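Side-chain contacts in putative histidine protein kinase (Rhodobacter sphaeroides, PDB 3KYJ), which probably relays signals from chemoreceptors to the flagellar motors by histidine autophosphorylation and phosphate transfer, here represented by its N-terminal piece with the Hpt domain: residues Gly20-Ala23 / Leu24-Met27; Thr53-Gly56 / Asn57-Leu61; Arg69-Leu72 / Cys73-Leu76; Asp88-Ile91 / Val92-Leu96; Ala123-Asp126 / Gln127-Lys131. One frame throughout, in Å; residues are numbered along the deposited sequence.

Contact 1: Gly20-Ala23 / Leu24-Met27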
# COMPACT_ATOMS: atom_id res chain seq x y z
N GLY A 20 -2.42 -11.41 1.39
CA GLY A 20 -3.19 -11.17 2.60
C GLY A 20 -2.80 -12.13 3.71
O GLY A 20 -2.68 -11.73 4.86
N ALA A 21 -2.58 -13.39 3.35
CA ALA A 21 -2.18 -14.38 4.34
C ALA A 21 -0.81 -14.04 4.92
O ALA A 21 -0.60 -14.20 6.12
CB ALA A 21 -2.18 -15.78 3.76
N GLN A 22 0.12 -13.60 4.08
CA GLN A 22 1.45 -13.19 4.56
C GLN A 22 1.34 -12.00 5.51
O GLN A 22 1.98 -11.97 6.55
CB GLN A 22 2.37 -12.84 3.39
CG GLN A 22 2.75 -14.04 2.54
CD GLN A 22 3.54 -15.09 3.31
OE1 GLN A 22 4.46 -14.77 4.08
NE2 GLN A 22 3.18 -16.36 3.12
N ALA A 23 0.51 -11.02 5.16
CA ALA A 23 0.37 -9.85 6.02
C ALA A 23 -0.25 -10.24 7.36
O ALA A 23 0.21 -9.79 8.42
CB ALA A 23 -0.47 -8.80 5.33
N LEU A 24 -1.30 -11.06 7.34
CA LEU A 24 -1.92 -11.47 8.60
C LEU A 24 -0.99 -12.37 9.42
O LEU A 24 -0.99 -12.29 10.66
CB LEU A 24 -3.29 -12.14 8.38
CG LEU A 24 -4.35 -11.20 7.78
CD1 LEU A 24 -5.65 -11.95 7.65
CD2 LEU A 24 -4.52 -9.95 8.64
N ASP A 25 -0.16 -13.17 8.76
CA ASP A 25 0.83 -13.97 9.49
C ASP A 25 1.79 -13.03 10.24
O ASP A 25 2.16 -13.31 11.38
CB ASP A 25 1.64 -14.88 8.55
CG ASP A 25 0.86 -16.12 8.10
OD1 ASP A 25 -0.21 -16.43 8.67
OD2 ASP A 25 1.35 -16.79 7.17
N ALA A 26 2.20 -11.95 9.58
CA ALA A 26 3.12 -10.99 10.20
C ALA A 26 2.43 -10.24 11.35
O ALA A 26 3.03 -9.98 12.38
CB ALA A 26 3.66 -10.02 9.15
N MET A 27 1.16 -9.88 11.15
CA MET A 27 0.38 -9.22 12.18
C MET A 27 0.28 -10.11 13.43
O MET A 27 0.61 -9.68 14.55
CB MET A 27 -1.01 -8.88 11.65
CG MET A 27 -1.92 -8.25 12.68
SD MET A 27 -3.59 -8.00 11.99
CE MET A 27 -4.30 -7.00 13.27
O HOH W 1 3.81 -16.05 6.18

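Contact 2: Thr53-Gly56 / Asn57-Leu61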
# COMPACT_ATOMS: atom_id res chain seq x y z
N THR A 53 -0.51 -2.92 4.83
CA THR A 53 -0.53 -3.72 3.62
C THR A 53 -1.90 -4.38 3.43
O THR A 53 -2.50 -4.35 2.33
CB THR A 53 0.55 -4.79 3.69
OG1 THR A 53 1.82 -4.15 3.58
CG2 THR A 53 0.39 -5.83 2.58
N PHE A 54 -2.42 -5.00 4.48
CA PHE A 54 -3.71 -5.66 4.38
C PHE A 54 -4.81 -4.66 4.00
O PHE A 54 -5.64 -4.93 3.13
CB PHE A 54 -4.01 -6.38 5.69
CG PHE A 54 -5.19 -7.29 5.58
CD1 PHE A 54 -5.04 -8.60 5.19
CD2 PHE A 54 -6.47 -6.81 5.82
CE1 PHE A 54 -6.13 -9.44 5.07
CE2 PHE A 54 -7.57 -7.64 5.68
CZ PHE A 54 -7.40 -8.95 5.31
N LYS A 55 -4.79 -3.49 4.62
CA LYS A 55 -5.71 -2.42 4.29
C LYS A 55 -5.61 -2.00 2.82
O LYS A 55 -6.62 -1.90 2.12
CB LYS A 55 -5.45 -1.22 5.19
CG LYS A 55 -6.45 -0.10 5.03
CD LYS A 55 -6.06 1.21 5.75
CE LYS A 55 -5.00 1.96 4.97
NZ LYS A 55 -4.80 3.34 5.49
N GLY A 56 -4.41 -1.72 2.35
CA GLY A 56 -4.22 -1.31 0.97
C GLY A 56 -4.66 -2.36 -0.04
O GLY A 56 -5.21 -2.03 -1.08
N ASN A 57 -4.43 -3.62 0.29
CA ASN A 57 -4.82 -4.72 -0.58
C ASN A 57 -6.35 -4.76 -0.74
O ASN A 57 -6.88 -4.94 -1.83
CB ASN A 57 -4.32 -6.06 -0.01
CG ASN A 57 -2.82 -6.27 -0.15
OD1 ASN A 57 -2.08 -5.41 -0.63
ND2 ASN A 57 -2.36 -7.43 0.29
N SER A 58 -7.06 -4.58 0.37
CA SER A 58 -8.50 -4.61 0.33
C SER A 58 -9.03 -3.39 -0.43
O SER A 58 -10.03 -3.49 -1.15
CB SER A 58 -9.08 -4.68 1.74
OG SER A 58 -8.89 -3.48 2.49
N ARG A 59 -8.36 -2.25 -0.29
CA ARG A 59 -8.75 -1.06 -1.01
C ARG A 59 -8.62 -1.26 -2.53
O ARG A 59 -9.49 -0.80 -3.27
CB ARG A 59 -7.94 0.14 -0.53
CG ARG A 59 -8.27 1.45 -1.25
CD ARG A 59 -7.36 2.59 -0.76
NE ARG A 59 -7.55 2.82 0.66
CZ ARG A 59 -6.75 3.55 1.44
NH1 ARG A 59 -5.66 4.14 0.94
NH2 ARG A 59 -7.02 3.69 2.73
N VAL A 60 -7.56 -1.92 -3.00
CA VAL A 60 -7.36 -2.17 -4.43
C VAL A 60 -8.59 -2.83 -5.05
O VAL A 60 -8.96 -2.53 -6.18
CB VAL A 60 -6.07 -3.07 -4.67
CG1 VAL A 60 -6.04 -3.67 -6.11
CG2 VAL A 60 -4.83 -2.26 -4.45
N LEU A 61 -9.16 -3.77 -4.32
CA LEU A 61 -10.29 -4.56 -4.80
C LEU A 61 -11.65 -3.96 -4.41
O LEU A 61 -12.67 -4.59 -4.68
CB LEU A 61 -10.17 -6.02 -4.34
CG LEU A 61 -9.03 -6.78 -5.05
CD1 LEU A 61 -8.80 -8.18 -4.53
CD2 LEU A 61 -9.34 -6.83 -6.56
O HOH W 2 -3.41 4.91 3.32

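Contact 3: Arg69-Leu72 / Cys73-Leu76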
# COMPACT_ATOMS: atom_id res chain seq x y z
N ARG A 69 -12.25 -2.18 8.71
CA ARG A 69 -11.78 -2.87 9.93
C ARG A 69 -10.25 -2.73 10.04
O ARG A 69 -9.72 -2.43 11.12
CB ARG A 69 -12.16 -4.34 9.93
CG ARG A 69 -13.58 -4.65 10.45
CD ARG A 69 -14.64 -3.98 9.61
NE ARG A 69 -15.98 -4.38 10.04
CZ ARG A 69 -17.07 -3.63 9.87
NH1 ARG A 69 -17.01 -2.39 9.39
NH2 ARG A 69 -18.23 -4.11 10.28
N ALA A 70 -9.55 -2.95 8.94
CA ALA A 70 -8.10 -2.78 8.93
C ALA A 70 -7.73 -1.33 9.25
O ALA A 70 -6.75 -1.07 9.97
CB ALA A 70 -7.51 -3.23 7.59
N HIS A 71 -8.51 -0.38 8.74
CA HIS A 71 -8.21 1.02 8.96
C HIS A 71 -8.28 1.37 10.44
O HIS A 71 -7.43 2.10 10.95
CB HIS A 71 -9.12 1.94 8.11
CG HIS A 71 -8.71 3.37 8.18
ND1 HIS A 71 -9.52 4.35 8.70
CD2 HIS A 71 -7.53 3.97 7.89
CE1 HIS A 71 -8.88 5.51 8.67
NE2 HIS A 71 -7.68 5.31 8.17
N LEU A 72 -9.31 0.90 11.13
CA LEU A 72 -9.40 1.24 12.54
C LEU A 72 -8.27 0.58 13.33
O LEU A 72 -7.75 1.19 14.28
CB LEU A 72 -10.75 0.87 13.13
CG LEU A 72 -11.87 1.87 12.91
CD1 LEU A 72 -12.93 1.67 14.00
CD2 LEU A 72 -11.43 3.32 12.91
N CYS A 73 -7.87 -0.63 12.96
CA CYS A 73 -6.69 -1.25 13.58
C CYS A 73 -5.48 -0.34 13.39
O CYS A 73 -4.71 -0.11 14.33
CB CYS A 73 -6.41 -2.62 12.99
SG CYS A 73 -7.60 -3.89 13.39
N GLU A 74 -5.30 0.18 12.18
CA GLU A 74 -4.15 1.01 11.85
C GLU A 74 -4.16 2.28 12.67
O GLU A 74 -3.11 2.73 13.15
CB GLU A 74 -4.13 1.34 10.35
CG GLU A 74 -2.86 2.00 9.86
CD GLU A 74 -2.98 2.46 8.43
OE1 GLU A 74 -2.71 1.65 7.53
OE2 GLU A 74 -3.37 3.62 8.19
N ASP A 75 -5.35 2.86 12.86
CA ASP A 75 -5.47 4.05 13.69
C ASP A 75 -4.98 3.78 15.12
O ASP A 75 -4.25 4.60 15.70
CB ASP A 75 -6.92 4.52 13.78
CG ASP A 75 -7.41 5.23 12.53
OD1 ASP A 75 -6.62 5.52 11.59
OD2 ASP A 75 -8.62 5.51 12.50
N LEU A 76 -5.37 2.63 15.68
CA LEU A 76 -5.01 2.31 17.07
C LEU A 76 -3.49 2.11 17.16
O LEU A 76 -2.82 2.63 18.08
CB LEU A 76 -5.76 1.06 17.54
CG LEU A 76 -5.44 0.59 18.96
CD1 LEU A 76 -5.62 1.71 19.98
CD2 LEU A 76 -6.33 -0.60 19.28

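Contact 4: Asp88-Ile91 / Val92-Leu96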
# COMPACT_ATOMS: atom_id res chain seq x y z
N ASP A 88 -0.35 -1.43 25.44
CA ASP A 88 -0.76 -2.18 26.62
C ASP A 88 -1.41 -3.51 26.26
O ASP A 88 -1.67 -3.81 25.09
CB ASP A 88 -1.64 -1.32 27.55
CG ASP A 88 -3.04 -1.07 27.01
OD1 ASP A 88 -3.61 -1.94 26.32
OD2 ASP A 88 -3.57 0.02 27.31
N GLY A 89 -1.68 -4.30 27.29
CA GLY A 89 -2.17 -5.65 27.11
C GLY A 89 -3.52 -5.66 26.43
O GLY A 89 -3.83 -6.59 25.70
N GLU A 90 -4.31 -4.62 26.66
CA GLU A 90 -5.63 -4.55 26.06
C GLU A 90 -5.53 -4.32 24.54
O GLU A 90 -6.29 -4.92 23.75
CB GLU A 90 -6.50 -3.46 26.70
CG GLU A 90 -7.92 -3.47 26.13
CD GLU A 90 -8.84 -2.48 26.82
OE1 GLU A 90 -8.35 -1.57 27.52
OE2 GLU A 90 -10.06 -2.61 26.65
N ILE A 91 -4.64 -3.42 24.14
CA ILE A 91 -4.42 -3.20 22.71
C ILE A 91 -4.01 -4.50 22.04
O ILE A 91 -4.53 -4.85 20.96
CB ILE A 91 -3.38 -2.09 22.45
CG1 ILE A 91 -3.90 -0.75 22.98
CG2 ILE A 91 -3.04 -2.04 20.98
CD1 ILE A 91 -3.05 0.49 22.67
N VAL A 92 -3.08 -5.23 22.65
CA VAL A 92 -2.59 -6.47 22.06
C VAL A 92 -3.74 -7.45 21.90
O VAL A 92 -3.90 -8.09 20.87
CB VAL A 92 -1.41 -7.06 22.87
CG1 VAL A 92 -1.07 -8.45 22.37
CG2 VAL A 92 -0.21 -6.12 22.78
N GLU A 93 -4.58 -7.53 22.93
CA GLU A 93 -5.73 -8.42 22.95
C GLU A 93 -6.74 -8.12 21.83
O GLU A 93 -7.19 -9.02 21.11
CB GLU A 93 -6.42 -8.27 24.31
CG GLU A 93 -7.74 -8.97 24.48
CD GLU A 93 -8.33 -8.69 25.85
OE1 GLU A 93 -7.58 -8.72 26.85
OE2 GLU A 93 -9.56 -8.45 25.92
N ILE A 94 -7.12 -6.85 21.73
CA ILE A 94 -8.09 -6.40 20.73
C ILE A 94 -7.52 -6.68 19.33
O ILE A 94 -8.24 -7.13 18.43
CB ILE A 94 -8.43 -4.92 20.89
CG1 ILE A 94 -9.19 -4.69 22.20
CG2 ILE A 94 -9.28 -4.44 19.71
CD1 ILE A 94 -9.28 -3.24 22.60
N LEU A 95 -6.23 -6.45 19.14
CA LEU A 95 -5.64 -6.66 17.82
C LEU A 95 -5.49 -8.14 17.47
O LEU A 95 -5.57 -8.49 16.29
CB LEU A 95 -4.33 -5.91 17.67
CG LEU A 95 -4.42 -4.39 17.69
CD1 LEU A 95 -3.04 -3.73 17.73
CD2 LEU A 95 -5.23 -3.90 16.48
N LEU A 96 -5.27 -9.00 18.47
CA LEU A 96 -5.29 -10.44 18.23
C LEU A 96 -6.69 -10.88 17.76
O LEU A 96 -6.82 -11.65 16.82
CB LEU A 96 -4.86 -11.25 19.47
CG LEU A 96 -3.35 -11.40 19.59
CD1 LEU A 96 -3.01 -11.97 20.97
CD2 LEU A 96 -2.82 -12.28 18.48

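Contact 5: Ala123-Asp126 / Gln127-Lys131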
# COMPACT_ATOMS: atom_id res chain seq x y z
N ALA A 123 -18.94 -6.03 16.52
CA ALA A 123 -18.41 -6.04 17.89
C ALA A 123 -16.95 -5.60 17.92
O ALA A 123 -16.53 -4.81 18.77
CB ALA A 123 -18.56 -7.42 18.51
N LEU A 124 -16.17 -6.10 16.97
CA LEU A 124 -14.78 -5.70 16.87
C LEU A 124 -14.69 -4.21 16.66
O LEU A 124 -13.85 -3.54 17.26
CB LEU A 124 -14.10 -6.44 15.72
CG LEU A 124 -12.72 -5.88 15.35
CD1 LEU A 124 -11.71 -6.05 16.50
CD2 LEU A 124 -12.21 -6.55 14.08
N MET A 125 -15.54 -3.67 15.79
CA MET A 125 -15.49 -2.25 15.52
C MET A 125 -15.77 -1.46 16.81
O MET A 125 -15.12 -0.49 17.11
CB MET A 125 -16.46 -1.86 14.39
CG MET A 125 -16.05 -2.42 13.00
SD MET A 125 -14.50 -1.73 12.41
CE MET A 125 -15.07 -0.13 11.84
N ASP A 126 -16.79 -1.88 17.56
CA ASP A 126 -17.07 -1.19 18.81
C ASP A 126 -15.88 -1.22 19.77
O ASP A 126 -15.58 -0.22 20.42
CB ASP A 126 -18.29 -1.82 19.50
CG ASP A 126 -19.62 -1.36 18.92
OD1 ASP A 126 -19.66 -0.39 18.13
OD2 ASP A 126 -20.64 -1.97 19.30
N GLN A 127 -15.19 -2.36 19.84
CA GLN A 127 -14.05 -2.51 20.76
C GLN A 127 -12.91 -1.61 20.33
O GLN A 127 -12.27 -0.95 21.13
CB GLN A 127 -13.58 -3.96 20.80
CG GLN A 127 -14.55 -4.90 21.49
CD GLN A 127 -14.11 -6.35 21.43
OE1 GLN A 127 -12.92 -6.65 21.39
NE2 GLN A 127 -15.08 -7.26 21.42
N LEU A 128 -12.64 -1.57 19.03
CA LEU A 128 -11.60 -0.69 18.54
C LEU A 128 -11.96 0.77 18.83
O LEU A 128 -11.12 1.52 19.33
CB LEU A 128 -11.37 -0.89 17.05
CG LEU A 128 -10.69 -2.20 16.66
CD1 LEU A 128 -10.95 -2.49 15.20
CD2 LEU A 128 -9.16 -2.16 16.89
N ARG A 129 -13.21 1.17 18.57
CA ARG A 129 -13.57 2.56 18.76
C ARG A 129 -13.47 2.94 20.24
O ARG A 129 -13.05 4.04 20.56
CB ARG A 129 -14.99 2.85 18.25
CG ARG A 129 -15.13 2.79 16.75
CD ARG A 129 -16.49 3.41 16.29
NE ARG A 129 -16.86 3.01 14.92
CZ ARG A 129 -16.25 3.46 13.83
NH1 ARG A 129 -15.22 4.30 13.92
NH2 ARG A 129 -16.65 3.06 12.64
N SER A 130 -13.86 2.01 21.11
CA SER A 130 -13.81 2.23 22.56
C SER A 130 -12.36 2.40 23.04
O SER A 130 -12.07 3.34 23.77
CB SER A 130 -14.42 1.03 23.29
OG SER A 130 -14.15 1.13 24.69
N LYS A 131 -11.47 1.49 22.65
CA LYS A 131 -10.07 1.59 23.06
C LYS A 131 -9.46 2.86 22.50
O LYS A 131 -8.76 3.57 23.20
CB LYS A 131 -9.28 0.36 22.66
CG LYS A 131 -7.85 0.37 23.20
CD LYS A 131 -7.81 0.55 24.71
CE LYS A 131 -6.43 0.14 25.23
NZ LYS A 131 -6.27 0.42 26.69

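Contact 1: Gly20-Ala23 / Leu24-Met27
L24 N gives its hydrogen to G20 O at 2.9 Å, in a nearly straight bond (167° at the hydrogen). It is one of four successive i to i+4 backbone bonds in this part of helix 10-35. In the next, D25 N donates to A21 O, also at 2.9 Å. The D25 side chain folds back over the same carbonyl. Its CG is anti to its own carbonyl carbon (chi1 -77°), and this sets the carboxylate carbon CG 3.1 Å from A21 O. Neither carboxylate oxygen can bond to that acceptor. OD1 instead forms a salt bridge with R103 of helix 89-112, which also packs against A21.

On the outer side, a water lies between Q22 and D25. The water is 2.8 Å from D25 OD2 and also close to Q22 OE1. It has more acceptors in reach than protons, so which of them it serves is open.

The inner side is apolar. L24 CG rests 3.4 Å from G20 O, and the leucine goes on to meet F54 and L102. M27 is extended, with CG anti to its backbone N (chi1 177°), and reaches L47, V51 and S99. A23 and A26 add only methyl groups. The chemistry is that of an amphipathic bundle helix. The R103 cation is likely to offset the negative charge that D25 places beside the A21 carbonyl.

Contact 2: Thr53-Gly56 / Asn57-Leu61
N57 turns its amide back over the preceding helical turn. With CG anti to its own carbonyl carbon (chi1 -73°), the amide lies back along the helix, and N57 CG is 3.2 Å from T53 O. That oxygen takes its hydrogen bond from N57 N at 2.9 Å. N57 OD1 is a second acceptor beside it and cannot bond to it. ND2 passes 3.9 Å from T53 CG2 and donates to D19 OD2 of helix 10-35.

G56 contributes backbone alone. Its O accepts from V60 N at 3.0 Å, and V60 CG2 packs against the same oxygen at 3.4 Å.

K55 and R59 lie side by side and point the same way. The K55 chain bends at chi3 (78°) and lays CE 3.5 Å from R59 NH2. K55 NZ is almost as near that nitrogen, at 3.6 Å. Acids lie next to both cations: E74 forms a salt bridge with K55, and E67 with R59. These probably offset the like charges.

F54 packs on L24 of helix 10-35 and V66 of helix 64-82. K55 and S58 also touch helix 64-82, while T53 and L61 touch helix 10-35. A second protein chain of the assembly packs on N57, R59, V60 and L61.

Contact 3: Arg69-Leu72 / Cys73-Leu76
The polar backbone contacts between R69-L72 and C73-L76 are four i to i+4 bonds. D75 N donates to H71 O at 2.9 Å, and the longest of the four is C73 N to R69 O, at 3.2 Å.

The side-chain contact is a carboxylate over a ring. H71 has CG anti to its backbone N (chi1 -173°), which carries the imidazole along the helix to D75. D75 OD1 sits over one face of the ring, off toward the rim and 3.6 Å from H71 NE2. The carboxylate and ring planes stand 72° apart, and no hydrogen bond is made. E74 OE2 comes obliquely toward H71 CD2, at 4.2 Å. With an alanine here, D75 OD1 would probably lose the ring it lies over, and K55, which also touches the imidazole, would be less closely covered.

E74 is turned mainly to other partners. Its OE2 forms a salt bridge with K55, and its OE1 bonds H52 ND1. C73 packs on L95 and L76 on I91, both of helix 89-112.

H52 is the predicted phosphorylation site. An acid bonded to ND1 of the phosphorylatable histidine, held on the next helix of the bundle, is a feature known from other CheA Hpt domains.

Contact 4: Asp88-Ile91 / Val92-Leu96
I91 and L95 lie side by side, one helical turn apart, and point the same way. I91 CB sits 3.2 Å from V92 N, and there the side chain forks. I91 CG2, anti to the backbone N, meets L95 CD1 at 3.7 Å. CG1 takes the other direction, beside the backbone N (chi1 -64°). It touches K131 of helix 122-135, while the tip, CD1, reaches L76 of helix 64-82. L95 CG in turn leans on I91 O at 3.3 Å, and the same oxygen accepts from L95 N.

I91 N is one of the amides capped by D88, the N-cap residue of helix 89-112. D88 OD1 accepts from I91 N at 2.8 Å in a fairly straight bond (164°). E90 N is equally near OD1, but that bond is weak because it is sharply bent. The carboxylate thus holds amides of the first turn, which have no earlier helical carbonyl to bond. D88 OD2 forms a salt bridge with K131, and E90 OE1 pairs with both K131 and R134.

E90 runs out extended along its turn, and its CG packs on I94 CD1 at 3.8 Å. One turn on from the cap, V92 CG2 lies 3.6 Å from D88 O, which accepts from V92 N.

Contact 5: Ala123-Asp126 / Gln127-Lys131
Helix 122-135 is the last helix of the chain, and L124 and L128 form an i to i+4 apolar pair along it. L124 CG lies 3.8 Å from L128 CD1, and L124 CD1 is about as near, at 3.9 Å from the same methyl. The two side chains leave the backbone differently. In L124, CG is anti to the backbone N (chi1 168°), whereas in L128 it is anti to the carbonyl carbon. The leucines therefore converge from different directions. L128 N also donates to L124 O at 2.9 Å.

L128 also packs between helices. It touches L72 of helix 64-82 and I94 of helix 89-112, so this helix lies against a pair of bundle helices. Replacing it by an alanine would probably open a gap between L72 and I94 and leave L124 without its neighbour.

M125 and R129 make the next pair. The methionine chain bends at chi2 and again at chi3 (-78°), which brings M125 CE to R129 NH2 at 3.6 Å. The methyl meets the guanidinium obliquely. Both side chains also touch L72, and M125 packs on R69 as well.

Q127 runs extended beside the earlier turn, with its CG 3.4 Å from A123 O. That oxygen accepts from Q127 N, and the glutamine side chain also meets F97. S130 CB lies against D126 O, while S130 OG bonds R134 NE.

How the contacts relate
The five contacts come in series along the chain, one on each of the five helices. Contacts 1 to 4 lie on helices 10-35, 40-60, 64-82 and 89-112, which form the Hpt bundle. Contact 5 lies on helix 122-135, packed on the last two. Contact 3 is the most central. It touches contacts 2, 4 and 5, with centres about 12, 13 and 10 Å away. Contact 1 touches contacts 2 and 4. The centres of contacts 2 and 4 are about 23 Å apart. Contacts 4 and 5 touch through K131, which ties the last helix to the Hpt bundle by salt bridges. The predicted phosphohistidine, H52, directly precedes contact 2, where a second protein chain packs.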